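Side-chain contact in membrane attack complex assembly inhibitor BGA71 (Borreliella bavariensis, PDB 6FMH), which probably helps the Lyme disease spirochaete evade complement by inhibiting assembly of the membrane attack complex, as an outer surface protein: residues H92-T95 with S96-I100. Numbering follows the deposited sequence.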
loop_
_atom_site.group_PDB
_atom_site.type_symbol
_atom_site.label_atom_id
_atom_site.label_comp_id
_atom_site.label_asym_id
_atom_site.label_seq_id
_atom_site.Cartn_x
_atom_site.Cartn_y
_atom_site.Cartn_z
ATOM N N HIS A 92 -6.143 29.006 18.493
ATOM C CA HIS A 92 -6.846 28.018 17.697
ATOM C C HIS A 92 -5.949 27.118 16.856
ATOM O O HIS A 92 -6.450 26.276 16.107
ATOM C CB HIS A 92 -7.842 28.703 16.766
ATOM C CG HIS A 92 -8.845 29.538 17.481
ATOM N ND1 HIS A 92 -9.103 30.840 17.116
ATOM C CD2 HIS A 92 -9.638 29.275 18.542
ATOM C CE1 HIS A 92 -10.016 31.344 17.922
ATOM N NE2 HIS A 92 -10.369 30.408 18.783
ATOM N N ARG A 93 -4.637 27.276 16.971
ATOM C CA ARG A 93 -3.746 26.428 16.203
ATOM C C ARG A 93 -4.207 24.964 16.266
ATOM O O ARG A 93 -4.310 24.289 15.247
ATOM C CB ARG A 93 -2.306 26.568 16.656
ATOM C CG ARG A 93 -1.343 26.048 15.585
ATOM C CD ARG A 93 0.150 26.124 15.924
ATOM N NE ARG A 93 0.600 27.486 15.546
ATOM C CZ ARG A 93 1.786 28.075 15.739
ATOM N NH1 ARG A 93 2.750 27.470 16.383
ATOM N NH2 ARG A 93 1.984 29.309 15.297
ATOM N N TYR A 94 -4.500 24.491 17.475
ATOM C CA TYR A 94 -4.783 23.077 17.713
ATOM C C TYR A 94 -5.927 22.542 16.871
ATOM O O TYR A 94 -5.960 21.383 16.503
ATOM C CB TYR A 94 -5.085 22.848 19.204
ATOM C CG TYR A 94 -6.481 23.236 19.619
ATOM C CD1 TYR A 94 -6.816 24.559 19.876
ATOM C CD2 TYR A 94 -7.482 22.277 19.706
ATOM C CE1 TYR A 94 -8.109 24.915 20.248
ATOM C CE2 TYR A 94 -8.785 22.610 20.075
ATOM C CZ TYR A 94 -9.093 23.936 20.355
ATOM O OH TYR A 94 -10.392 24.256 20.701
ATOM N N THR A 95 -6.900 23.391 16.631
ATOM C CA THR A 95 -8.050 23.042 15.855
ATOM C C THR A 95 -7.679 22.721 14.404
ATOM O O THR A 95 -8.246 21.790 13.807
ATOM C CB THR A 95 -9.026 24.194 15.929
ATOM O OG1 THR A 95 -9.318 24.442 17.311
ATOM C CG2 THR A 95 -10.293 23.857 15.197
ATOM N N SER A 96 -6.694 23.433 13.839
ATOM C CA SER A 96 -6.211 23.107 12.512
ATOM C C SER A 96 -5.533 21.772 12.551
ATOM O O SER A 96 -5.710 20.937 11.675
ATOM C CB SER A 96 -5.234 24.190 11.998
ATOM O OG SER A 96 -4.160 24.406 12.894
ATOM N N LYS A 97 -4.680 21.583 13.541
ATOM C CA LYS A 97 -3.959 20.303 13.692
ATOM C C LYS A 97 -4.900 19.137 13.891
ATOM O O LYS A 97 -4.745 18.095 13.259
ATOM C CB LYS A 97 -2.988 20.370 14.866
ATOM C CG LYS A 97 -1.651 20.875 14.469
ATOM C CD LYS A 97 -0.710 20.921 15.658
ATOM C CE LYS A 97 0.552 21.665 15.317
ATOM N NZ LYS A 97 1.000 22.566 16.397
ATOM N N GLU A 98 -5.861 19.298 14.783
ATOM C CA GLU A 98 -6.840 18.231 15.010
ATOM C C GLU A 98 -7.615 17.885 13.731
ATOM O O GLU A 98 -7.786 16.733 13.406
ATOM C CB GLU A 98 -7.787 18.583 16.182
ATOM C CG GLU A 98 -7.208 18.115 17.503
ATOM C CD GLU A 98 -7.892 18.692 18.723
ATOM O OE1 GLU A 98 -9.148 18.732 18.777
ATOM O OE2 GLU A 98 -7.155 18.992 19.678
ATOM N N PHE A 99 -8.111 18.903 13.026
ATOM C CA PHE A 99 -8.773 18.668 11.740
ATOM C C PHE A 99 -7.894 17.766 10.835
ATOM O O PHE A 99 -8.383 16.852 10.199
ATOM C CB PHE A 99 -9.083 20.013 11.068
ATOM C CG PHE A 99 -9.609 19.883 9.692
ATOM C CD1 PHE A 99 -10.947 19.617 9.480
ATOM C CD2 PHE A 99 -8.750 19.980 8.586
ATOM C CE1 PHE A 99 -11.443 19.476 8.176
ATOM C CE2 PHE A 99 -9.242 19.820 7.295
ATOM C CZ PHE A 99 -10.586 19.569 7.090
ATOM N N ILE A 100 -6.612 18.075 10.783
ATOM C CA ILE A 100 -5.661 17.433 9.890
ATOM C C ILE A 100 -5.276 16.051 10.389
ATOM O O ILE A 100 -5.488 15.056 9.715
ATOM C CB ILE A 100 -4.397 18.324 9.736
ATOM C CG1 ILE A 100 -4.604 19.368 8.643
ATOM C CG2 ILE A 100 -3.148 17.546 9.414
ATOM C CD1 ILE A 100 -5.193 18.858 7.358
#
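R93 O is the acceptor for K97 N and, weakly, S96 N of the next turn, near the start of helix 90-123 in this all-helical fold. The K97 N bond is the regular i to i+4 one, nearly straight at 166° and in the carbonyl plane. With chi1 at 55°, S96 OG is tucked in close to both its own backbone N and C, which aims it back at R93 O, though the modelled 2.4 Å from OG to that oxygen is too short to be trusted in detail; S96 is buried against L86 and Y87 of helix 73-88. The R93 side chain meets K97 aliphatic to amine, CD to NZ at 3.7 Å, while its guanidinium turns to Y87, with NE bonded to that residue's carbonyl and a cation-pi contact to its ring. E98 N donates a hydrogen bond to Y94 O at 2.7 Å. On the outer side, the E98 carboxylate lies at the edge of the Y94 ring, OE2 3.3 Å from CD2, the two planes 61° apart. T95 OG1 sits over one face of that ring, offset toward the rim. T95 O accepts F99 N at 3.0 Å, and the F99 side chain meets I65, L83 and M180 of three other helices and packs edge-to-face with Y184; F99 CB lies 3.4 Å from T95 O.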